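Local coordinates for protein ATP-dependent DNA helicase PIF1 (Candida albicans, PDB 7OTJ) that couples ATP hydrolysis to 5'-3' DNA unwinding and probably maintains nuclear and mitochondrial genomes, resolving G-quadruplexes and unwinding RNA-DNA hybrids, at residues Y241-D244 with M245-R249; H502-V505 with I506-Y509; G194-R197 with F198-L202. All coordinates share one frame; numbering follows the deposited sequence.

Interaction 1 (Y241-D244 with M245-R249); sequences YEVD and MANSR. With K (potassium ion), chain I.
M245 lies over one face of the Y241 ring, its CG 4.0 Å from the ring centroid and only 12° off the normal, a CH-pi contact above the middle of the ring. Its SD stands above the same face at 5.0 Å from the centroid, a distant Met-aromatic contact one turn apart on helix 240-253. The Y241 ring gets there because its CG is anti to the backbone N (chi1 -172°), while the methionine, bent at both chi2 and chi3, lies alongside it pointing the same way. A second flat group, the E242 carboxylate, holds the potassium ion with both oxygens, OE1 at 3.1 Å and OE2 at 2.9 Å. The carbonyl O of D466 also binds the ion, and T239 OG1 is hydrogen-bonded to E242 OE1. The helix packs on strands 234-237 and 449-451 of the second RecA-like domain, with V243 and A246 against Y237 and S449. N247 works on two sides: its OD1 accepts from the backbone N of S449, and its ND2 donates to a water. V243 CG1 packs 3.7 Å from N247 ND2. On D244 O two donors meet from opposite faces of the carbonyl plane, S248 N at 2.9 Å and S248 OG at 2.7 Å.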
ATOM      1  N   TYR A 241     -12.386  -6.442 -10.803  1.00 57.29           N
ATOM      2  CA  TYR A 241     -13.761  -6.827 -11.106  1.00 63.28           C
ATOM      3  C   TYR A 241     -14.490  -7.353  -9.875  1.00 60.44           C
ATOM      4  O   TYR A 241     -15.563  -6.859  -9.518  1.00 63.38           O
ATOM      5  CB  TYR A 241     -13.773  -7.865 -12.231  1.00 65.81           C
ATOM      6  CG  TYR A 241     -15.158  -8.189 -12.755  1.00 61.97           C
ATOM      7  CD1 TYR A 241     -15.828  -7.311 -13.601  1.00 73.12           C
ATOM      8  CD2 TYR A 241     -15.791  -9.377 -12.414  1.00 68.46           C
ATOM      9  CE1 TYR A 241     -17.097  -7.609 -14.090  1.00 66.75           C
ATOM     10  CE2 TYR A 241     -17.056  -9.682 -12.895  1.00 68.41           C
ATOM     11  CZ  TYR A 241     -17.704  -8.796 -13.732  1.00 68.63           C
ATOM     12  OH  TYR A 241     -18.961  -9.102 -14.208  1.00 74.72           O
ATOM     13  N   GLU A 242     -13.903  -8.347  -9.200  1.00 60.61           N
ATOM     14  CA  GLU A 242     -14.495  -8.866  -7.967  1.00 55.05           C
ATOM     15  C   GLU A 242     -14.628  -7.769  -6.922  1.00 54.86           C
ATOM     16  O   GLU A 242     -15.682  -7.621  -6.289  1.00 66.38           O
ATOM     17  CB  GLU A 242     -13.656 -10.016  -7.414  1.00 53.46           C
ATOM     18  CG  GLU A 242     -13.559 -11.232  -8.303  1.00 54.46           C
ATOM     19  CD  GLU A 242     -12.377 -12.108  -7.942  1.00 61.40           C
ATOM     20  OE1 GLU A 242     -11.228 -11.613  -8.003  1.00 73.37           O
ATOM     21  OE2 GLU A 242     -12.590 -13.283  -7.589  1.00 62.05           O
ATOM     22  N   VAL A 243     -13.565  -6.983  -6.730  1.00 65.81           N
ATOM     23  CA  VAL A 243     -13.584  -5.940  -5.709  1.00 60.09           C
ATOM     24  C   VAL A 243     -14.693  -4.943  -6.005  1.00 63.86           C
ATOM     25  O   VAL A 243     -15.475  -4.580  -5.118  1.00 68.04           O
ATOM     26  CB  VAL A 243     -12.205  -5.253  -5.617  1.00 50.49           C
ATOM     27  CG1 VAL A 243     -12.285  -4.018  -4.741  1.00 50.30           C
ATOM     28  CG2 VAL A 243     -11.177  -6.214  -5.065  1.00 48.66           C
ATOM     29  N   ASP A 244     -14.814  -4.528  -7.267  1.00 60.14           N
ATOM     30  CA  ASP A 244     -15.865  -3.590  -7.642  1.00 64.35           C
ATOM     31  C   ASP A 244     -17.240  -4.234  -7.541  1.00 60.94           C
ATOM     32  O   ASP A 244     -18.206  -3.583  -7.130  1.00 69.67           O
ATOM     33  CB  ASP A 244     -15.614  -3.061  -9.054  1.00 64.33           C
ATOM     34  CG  ASP A 244     -14.448  -2.103  -9.107  1.00 66.74           C
ATOM     35  OD1 ASP A 244     -13.969  -1.714  -8.024  1.00 66.19           O
ATOM     36  OD2 ASP A 244     -14.011  -1.740 -10.220  1.00 73.17           O
ATOM     37  N   MET A 245     -17.352  -5.507  -7.921  1.00 66.51           N
ATOM     38  CA  MET A 245     -18.633  -6.195  -7.802  1.00 66.91           C
ATOM     39  C   MET A 245     -19.006  -6.418  -6.340  1.00 70.22           C
ATOM     40  O   MET A 245     -20.161  -6.202  -5.951  1.00 68.97           O
ATOM     41  CB  MET A 245     -18.589  -7.517  -8.565  1.00 61.62           C
ATOM     42  CG  MET A 245     -18.635  -7.346 -10.074  1.00 70.23           C
ATOM     43  SD  MET A 245     -20.116  -6.475 -10.620  1.00 99.18           S
ATOM     44  CE  MET A 245     -21.391  -7.594 -10.036  1.00 71.34           C
ATOM     45  N   ALA A 246     -18.046  -6.859  -5.521  1.00 64.01           N
ATOM     46  CA  ALA A 246     -18.309  -7.035  -4.095  1.00 61.15           C
ATOM     47  C   ALA A 246     -18.741  -5.728  -3.439  1.00 61.66           C
ATOM     48  O   ALA A 246     -19.656  -5.717  -2.607  1.00 65.04           O
ATOM     49  CB  ALA A 246     -17.075  -7.606  -3.399  1.00 54.74           C
ATOM     50  N   ASN A 247     -18.098  -4.612  -3.793  1.00 63.61           N
ATOM     51  CA  ASN A 247     -18.564  -3.324  -3.290  1.00 58.61           C
ATOM     52  C   ASN A 247     -19.968  -3.020  -3.793  1.00 63.89           C
ATOM     53  O   ASN A 247     -20.799  -2.490  -3.048  1.00 80.44           O
ATOM     54  CB  ASN A 247     -17.604  -2.207  -3.699  1.00 57.96           C
ATOM     55  CG  ASN A 247     -16.250  -2.316  -3.025  1.00 60.91           C
ATOM     56  OD1 ASN A 247     -16.152  -2.649  -1.846  1.00 57.16           O
ATOM     57  ND2 ASN A 247     -15.195  -2.034  -3.779  1.00 73.20           N
ATOM     58  N   SER A 248     -20.255  -3.351  -5.056  1.00 62.60           N
ATOM     59  CA  SER A 248     -21.566  -3.050  -5.622  1.00 65.53           C
ATOM     60  C   SER A 248     -22.671  -3.838  -4.927  1.00 74.55           C
ATOM     61  O   SER A 248     -23.680  -3.263  -4.502  1.00 82.42           O
ATOM     62  CB  SER A 248     -21.572  -3.336  -7.123  1.00 71.22           C
ATOM     63  OG  SER A 248     -20.642  -2.518  -7.808  1.00 86.05           O
ATOM     64  N   ARG A 249     -22.508  -5.160  -4.816  1.00 65.47           N
ATOM     65  CA  ARG A 249     -23.546  -5.972  -4.187  1.00 73.96           C
ATOM     66  C   ARG A 249     -23.793  -5.532  -2.748  1.00 76.36           C
ATOM     67  O   ARG A 249     -24.944  -5.470  -2.303  1.00 83.92           O
ATOM     68  CB  ARG A 249     -23.186  -7.459  -4.265  1.00 65.32           C
ATOM     69  CG  ARG A 249     -21.863  -7.834  -3.636  1.00 82.13           C
ATOM     70  CD  ARG A 249     -21.549  -9.307  -3.844  1.00 79.68           C
ATOM     71  NE  ARG A 249     -22.511 -10.171  -3.172  1.00 65.94           N
ATOM     72  CZ  ARG A 249     -22.408 -10.571  -1.911  1.00 92.05           C
ATOM     73  NH1 ARG A 249     -21.396 -10.190  -1.147  1.00 89.75           N
ATOM     74  NH2 ARG A 249     -23.343 -11.374  -1.403  1.00 74.71           N
TER
HETATM   75  K     K I1005     -10.113 -13.981  -6.335  1.00 93.30           K
HETATM   76  O   HOH W   1     -15.165  -0.805  -6.132  1.00 68.57           O

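Interaction 2 (H502-V505 with I506-Y509); sequences HRKV and IEFY
V505 and Y509 lie alongside each other one turn apart, V505 CG1 touching Y509 CE2 at 4.0 Å, while Y509 N donates to V505 O. The contact is the first part of helix 503-511, and H502 is its N-cap. The ring of H502 turns its ND1 to K504 N, which donates at 3.0 Å and 169° in the plane of the imidazole; ND1 therefore probably carries no proton. This satisfies a first-turn amide that has no helical carbonyl before it. H502 O in turn takes I506 N at 3.3 Å and, weakly, V505 N. R503 O receives E507 N and K504 O receives F508 N.

Charge pairing on the outer side is loose. E507 has CG between its backbone N and carbonyl carbon (chi1 69°); from there the extended chain runs alongside K504, with OE2 3.6 Å from K504 CG. The salt bridge from K504 NZ to E507 OE2 is long, 3.8 Å, and the ion pair of that amine with E172 is also long and weak. In contrast, Y509 OH is hydrogen-bonded to both T24 OG1 and the backbone N of F145.

Aromatic rings gather on the side carrying H502, V505, F508 and Y509: F508 stacks with F171 and meets F145 edge-to-face, Y509 stacks with Y146, and H502 is edge-to-face with F169. F508 CD2 also lies 3.8 Å above the plane of the Y509 ring. The last helix of the modelled chain is thereby seated on the first RecA-like domain, against strand 21-25 and the loop after strand 138-143, with Y509 near the predicted ATP-binding G25 but not touching it.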
ATOM      1  N   HIS A 502       7.646 -18.525  -6.609  1.00 69.59           N
ATOM      2  CA  HIS A 502       8.547 -18.434  -7.747  1.00 55.33           C
ATOM      3  C   HIS A 502       9.839 -19.191  -7.469  1.00 56.30           C
ATOM      4  O   HIS A 502      10.354 -19.183  -6.347  1.00 57.49           O
ATOM      5  CB  HIS A 502       8.853 -16.975  -8.087  1.00 52.88           C
ATOM      6  CG  HIS A 502       9.381 -16.779  -9.477  1.00 60.16           C
ATOM      7  ND1 HIS A 502      10.587 -17.301  -9.896  1.00 56.05           N
ATOM      8  CD2 HIS A 502       8.862 -16.129 -10.546  1.00 55.48           C
ATOM      9  CE1 HIS A 502      10.789 -16.978 -11.161  1.00 60.69           C
ATOM     10  NE2 HIS A 502       9.758 -16.266 -11.580  1.00 62.74           N
ATOM     11  N   ARG A 503      10.347 -19.866  -8.504  1.00 60.28           N
ATOM     12  CA  ARG A 503      11.573 -20.647  -8.371  1.00 68.86           C
ATOM     13  C   ARG A 503      12.721 -19.797  -7.836  1.00 63.76           C
ATOM     14  O   ARG A 503      13.513 -20.260  -7.007  1.00 60.73           O
ATOM     15  CB  ARG A 503      11.957 -21.257  -9.719  1.00 80.48           C
ATOM     16  CG  ARG A 503      10.791 -21.631 -10.622  1.00 86.87           C
ATOM     17  CD  ARG A 503      10.341 -23.065 -10.404  1.00 99.94           C
ATOM     18  NE  ARG A 503       9.602 -23.580 -11.553  1.00107.95           N
ATOM     19  CZ  ARG A 503       9.078 -24.796 -11.625  1.00110.63           C
ATOM     20  NH1 ARG A 503       9.187 -25.656 -10.625  1.00113.97           N
ATOM     21  NH2 ARG A 503       8.426 -25.158 -12.727  1.00 97.89           N
ATOM     22  N   LYS A 504      12.835 -18.552  -8.309  1.00 60.88           N
ATOM     23  CA  LYS A 504      13.958 -17.711  -7.908  1.00 66.45           C
ATOM     24  C   LYS A 504      13.839 -17.223  -6.470  1.00 63.55           C
ATOM     25  O   LYS A 504      14.865 -16.939  -5.839  1.00 64.13           O
ATOM     26  CB  LYS A 504      14.089 -16.520  -8.861  1.00 56.51           C
ATOM     27  CG  LYS A 504      14.739 -16.882 -10.188  1.00 61.42           C
ATOM     28  CD  LYS A 504      14.942 -15.669 -11.074  1.00 60.08           C
ATOM     29  CE  LYS A 504      15.818 -16.011 -12.275  1.00 63.16           C
ATOM     30  NZ  LYS A 504      17.150 -16.579 -11.892  1.00 68.12           N
ATOM     31  N   VAL A 505      12.619 -17.137  -5.934  1.00 51.37           N
ATOM     32  CA  VAL A 505      12.453 -16.743  -4.539  1.00 53.65           C
ATOM     33  C   VAL A 505      12.931 -17.855  -3.615  1.00 66.68           C
ATOM     34  O   VAL A 505      13.612 -17.599  -2.614  1.00 63.77           O
ATOM     35  CB  VAL A 505      10.982 -16.379  -4.258  1.00 53.19           C
ATOM     36  CG1 VAL A 505      10.778 -16.104  -2.776  1.00 47.41           C
ATOM     37  CG2 VAL A 505      10.545 -15.189  -5.091  1.00 47.48           C
ATOM     38  N   ILE A 506      12.577 -19.104  -3.930  1.00 65.50           N
ATOM     39  CA  ILE A 506      12.951 -20.231  -3.080  1.00 66.00           C
ATOM     40  C   ILE A 506      14.467 -20.394  -3.030  1.00 62.61           C
ATOM     41  O   ILE A 506      15.042 -20.627  -1.960  1.00 72.20           O
ATOM     42  CB  ILE A 506      12.247 -21.518  -3.549  1.00 66.66           C
ATOM     43  CG1 ILE A 506      10.741 -21.281  -3.683  1.00 70.20           C
ATOM     44  CG2 ILE A 506      12.492 -22.638  -2.560  1.00 71.03           C
ATOM     45  CD1 ILE A 506       9.954 -22.520  -4.070  1.00 69.52           C
ATOM     46  N   GLU A 507      15.135 -20.309  -4.187  1.00 76.12           N
ATOM     47  CA  GLU A 507      16.595 -20.410  -4.210  1.00 82.24           C
ATOM     48  C   GLU A 507      17.257 -19.242  -3.484  1.00 73.90           C
ATOM     49  O   GLU A 507      18.335 -19.411  -2.902  1.00 76.38           O
ATOM     50  CB  GLU A 507      17.109 -20.512  -5.649  1.00 75.65           C
ATOM     51  CG  GLU A 507      16.948 -19.251  -6.479  1.00 84.76           C
ATOM     52  CD  GLU A 507      17.484 -19.413  -7.889  1.00 97.43           C
ATOM     53  OE1 GLU A 507      17.821 -20.555  -8.268  1.00104.69           O
ATOM     54  OE2 GLU A 507      17.568 -18.401  -8.617  1.00 95.98           O
ATOM     55  N   PHE A 508      16.642 -18.058  -3.525  1.00 70.06           N
ATOM     56  CA  PHE A 508      17.146 -16.919  -2.762  1.00 59.72           C
ATOM     57  C   PHE A 508      17.235 -17.251  -1.278  1.00 66.71           C
ATOM     58  O   PHE A 508      18.300 -17.112  -0.666  1.00 70.01           O
ATOM     59  CB  PHE A 508      16.253 -15.697  -2.996  1.00 62.14           C
ATOM     60  CG  PHE A 508      16.576 -14.516  -2.113  1.00 61.74           C
ATOM     61  CD1 PHE A 508      17.604 -13.644  -2.441  1.00 53.45           C
ATOM     62  CD2 PHE A 508      15.833 -14.262  -0.966  1.00 59.09           C
ATOM     63  CE1 PHE A 508      17.894 -12.555  -1.635  1.00 53.12           C
ATOM     64  CE2 PHE A 508      16.126 -13.172  -0.154  1.00 60.29           C
ATOM     65  CZ  PHE A 508      17.159 -12.318  -0.495  1.00 51.83           C
ATOM     66  N   TYR A 509      16.127 -17.707  -0.682  1.00 55.32           N
ATOM     67  CA  TYR A 509      16.125 -17.941   0.759  1.00 59.78           C
ATOM     68  C   TYR A 509      16.929 -19.171   1.154  1.00 70.45           C
ATOM     69  O   TYR A 509      17.411 -19.235   2.290  1.00 73.77           O
ATOM     70  CB  TYR A 509      14.691 -18.068   1.286  1.00 60.57           C
ATOM     71  CG  TYR A 509      13.984 -16.740   1.451  1.00 60.77           C
ATOM     72  CD1 TYR A 509      14.405 -15.822   2.404  1.00 55.78           C
ATOM     73  CD2 TYR A 509      12.900 -16.399   0.648  1.00 55.68           C
ATOM     74  CE1 TYR A 509      13.770 -14.600   2.554  1.00 54.69           C
ATOM     75  CE2 TYR A 509      12.260 -15.178   0.792  1.00 49.93           C
ATOM     76  CZ  TYR A 509      12.702 -14.281   1.747  1.00 50.15           C
ATOM     77  OH  TYR A 509      12.076 -13.062   1.900  1.00 49.29           O
TER

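Interaction 3 (G194-R197 with F198-L202); sequences GDQR and FIDML. Unlike the reference sequence in segment 198-202: D200 (reference Asn).
D195 and F198 meet at the start of helix 196-204, where D195 OD2 lies 3.2 Å from F198 CB and OD1 accepts a weak bond of 3.3 Å from F198 N. The two side chains cross at about a right angle. D195 is the N-cap: its CG anti to the backbone N (chi1 -176°) brings the carboxylate back over the first turn, while its carbonyl O takes I199 N. On the outer side Q196 bends at chi2 and sends NE2 to D200 OD1 at 2.8 Å, a bond bent to 138° that reaches the oxygen from above the carboxylate plane. D200 is an asparagine in the reference sequence, so the charge at this acceptor belongs to the deposited chain. R197 also bends at chi2, laying its guanidinium across M201, whose CG sits 3.6 Å above one face, toward the rim.

Second-shell salt bridges engage both charged groups: D195 OD2 pairs with R486 NE, which probably positions the capping carboxylate, and R197 NE with D217 OD2 on helix 212-219. M201 packs on D217 and F218 of that same helix, and L202 on L480 and S481 of helix 475-481. The arrangement is an Asp N-cap followed by i to i+4 side-chain pairing, on a helix shortly downstream of F190 and R191 of the nucleotide pocket, where the first RecA-like domain of a Pif1 helicase meets elements of the second.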
ATOM      1  N   GLY A 194      -1.309 -16.141  18.714  1.00 51.52           N
ATOM      2  CA  GLY A 194      -2.139 -16.914  19.622  1.00 61.43           C
ATOM      3  C   GLY A 194      -2.415 -18.332  19.166  1.00 62.83           C
ATOM      4  O   GLY A 194      -2.796 -19.174  19.984  1.00 57.63           O
ATOM      5  N   ASP A 195      -2.230 -18.623  17.882  1.00 63.14           N
ATOM      6  CA  ASP A 195      -2.692 -19.878  17.292  1.00 49.19           C
ATOM      7  C   ASP A 195      -1.528 -20.521  16.549  1.00 48.86           C
ATOM      8  O   ASP A 195      -1.291 -20.216  15.376  1.00 46.30           O
ATOM      9  CB  ASP A 195      -3.872 -19.624  16.364  1.00 47.41           C
ATOM     10  CG  ASP A 195      -4.464 -20.895  15.807  1.00 51.01           C
ATOM     11  OD1 ASP A 195      -3.965 -22.001  16.116  1.00 53.14           O
ATOM     12  OD2 ASP A 195      -5.447 -20.777  15.050  1.00 53.95           O
ATOM     13  N   GLN A 196      -0.828 -21.434  17.223  1.00 48.00           N
ATOM     14  CA  GLN A 196       0.393 -21.980  16.643  1.00 47.82           C
ATOM     15  C   GLN A 196       0.094 -22.807  15.401  1.00 52.80           C
ATOM     16  O   GLN A 196       0.853 -22.758  14.423  1.00 53.46           O
ATOM     17  CB  GLN A 196       1.146 -22.815  17.676  1.00 49.42           C
ATOM     18  CG  GLN A 196       2.428 -23.428  17.132  1.00 49.58           C
ATOM     19  CD  GLN A 196       3.400 -22.392  16.579  1.00 51.93           C
ATOM     20  OE1 GLN A 196       3.579 -21.320  17.155  1.00 55.76           O
ATOM     21  NE2 GLN A 196       4.031 -22.712  15.453  1.00 47.80           N
ATOM     22  N   ARG A 197      -1.021 -23.547  15.407  1.00 48.22           N
ATOM     23  CA  ARG A 197      -1.410 -24.317  14.232  1.00 48.18           C
ATOM     24  C   ARG A 197      -1.637 -23.406  13.037  1.00 46.70           C
ATOM     25  O   ARG A 197      -1.202 -23.714  11.922  1.00 46.40           O
ATOM     26  CB  ARG A 197      -2.674 -25.126  14.538  1.00 49.30           C
ATOM     27  CG  ARG A 197      -3.293 -25.811  13.330  1.00 49.41           C
ATOM     28  CD  ARG A 197      -2.342 -26.834  12.756  1.00 50.10           C
ATOM     29  NE  ARG A 197      -2.819 -27.417  11.507  1.00 50.34           N
ATOM     30  CZ  ARG A 197      -2.049 -28.088  10.659  1.00 56.91           C
ATOM     31  NH1 ARG A 197      -0.750 -28.234  10.871  1.00 51.04           N
ATOM     32  NH2 ARG A 197      -2.596 -28.628   9.572  1.00 51.35           N
ATOM     33  N   PHE A 198      -2.313 -22.276  13.256  1.00 45.96           N
ATOM     34  CA  PHE A 198      -2.501 -21.301  12.188  1.00 44.69           C
ATOM     35  C   PHE A 198      -1.159 -20.848  11.623  1.00 47.31           C
ATOM     36  O   PHE A 198      -0.994 -20.745  10.401  1.00 47.76           O
ATOM     37  CB  PHE A 198      -3.306 -20.107  12.709  1.00 44.34           C
ATOM     38  CG  PHE A 198      -3.829 -19.200  11.630  1.00 43.41           C
ATOM     39  CD1 PHE A 198      -3.952 -19.643  10.324  1.00 46.44           C
ATOM     40  CD2 PHE A 198      -4.191 -17.894  11.922  1.00 42.98           C
ATOM     41  CE1 PHE A 198      -4.432 -18.807   9.330  1.00 43.73           C
ATOM     42  CE2 PHE A 198      -4.670 -17.050  10.931  1.00 44.62           C
ATOM     43  CZ  PHE A 198      -4.790 -17.508   9.635  1.00 42.11           C
ATOM     44  N   ILE A 199      -0.183 -20.591  12.499  1.00 43.93           N
ATOM     45  CA  ILE A 199       1.147 -20.183  12.053  1.00 46.74           C
ATOM     46  C   ILE A 199       1.798 -21.288  11.226  1.00 46.60           C
ATOM     47  O   ILE A 199       2.406 -21.021  10.179  1.00 43.21           O
ATOM     48  CB  ILE A 199       2.013 -19.774  13.262  1.00 51.46           C
ATOM     49  CG1 ILE A 199       1.423 -18.543  13.946  1.00 45.13           C
ATOM     50  CG2 ILE A 199       3.450 -19.487  12.840  1.00 43.27           C
ATOM     51  CD1 ILE A 199       2.169 -18.135  15.193  1.00 45.97           C
ATOM     52  N   ASP A 200       1.670 -22.543  11.668  1.00 45.11           N
ATOM     53  CA  ASP A 200       2.217 -23.650  10.887  1.00 45.93           C
ATOM     54  C   ASP A 200       1.575 -23.722   9.505  1.00 50.35           C
ATOM     55  O   ASP A 200       2.268 -23.937   8.502  1.00 52.63           O
ATOM     56  CB  ASP A 200       2.008 -24.981  11.615  1.00 47.59           C
ATOM     57  CG  ASP A 200       2.686 -25.030  12.976  1.00 56.26           C
ATOM     58  OD1 ASP A 200       3.688 -24.309  13.180  1.00 56.85           O
ATOM     59  OD2 ASP A 200       2.223 -25.807  13.843  1.00 52.54           O
ATOM     60  N   MET A 201       0.257 -23.517   9.432  1.00 45.31           N
ATOM     61  CA  MET A 201      -0.452 -23.587   8.157  1.00 50.12           C
ATOM     62  C   MET A 201       0.013 -22.486   7.214  1.00 44.01           C
ATOM     63  O   MET A 201       0.268 -22.729   6.029  1.00 44.27           O
ATOM     64  CB  MET A 201      -1.962 -23.488   8.388  1.00 45.83           C
ATOM     65  CG  MET A 201      -2.586 -24.686   9.081  1.00 46.72           C
ATOM     66  SD  MET A 201      -4.181 -24.263   9.828  1.00 46.81           S
ATOM     67  CE  MET A 201      -5.070 -23.604   8.415  1.00 46.23           C
ATOM     68  N   LEU A 202       0.072 -21.256   7.719  1.00 42.92           N
ATOM     69  CA  LEU A 202       0.572 -20.137   6.928  1.00 46.36           C
ATOM     70  C   LEU A 202       2.005 -20.361   6.457  1.00 41.95           C
ATOM     71  O   LEU A 202       2.341 -20.037   5.313  1.00 41.68           O
ATOM     72  CB  LEU A 202       0.473 -18.851   7.738  1.00 46.87           C
ATOM     73  CG  LEU A 202      -0.948 -18.337   7.915  1.00 49.27           C
ATOM     74  CD1 LEU A 202      -0.974 -17.155   8.866  1.00 41.26           C
ATOM     75  CD2 LEU A 202      -1.516 -17.967   6.555  1.00 43.27           C
TER

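Along the chain the order is interaction 3 (194-202), interaction 1 (241-249), interaction 2 (502-509). Each pairs consecutive residues of one helix, so none closes a long loop, and they run in series without nesting or crossing. Interaction 3 follows strand 182-186, an outer strand of the first parallel sheet, and adjoins helices 212-219 and 475-481. Interaction 1 follows strand 234-237 in the second parallel sheet. Interaction 2 comes after strand 489-492, the last of that second sheet, and returns the chain to the first domain. They do not touch: nearest atoms are about 12 Å apart for 2 and 3, and about 19 to 20 Å from interaction 1 to either.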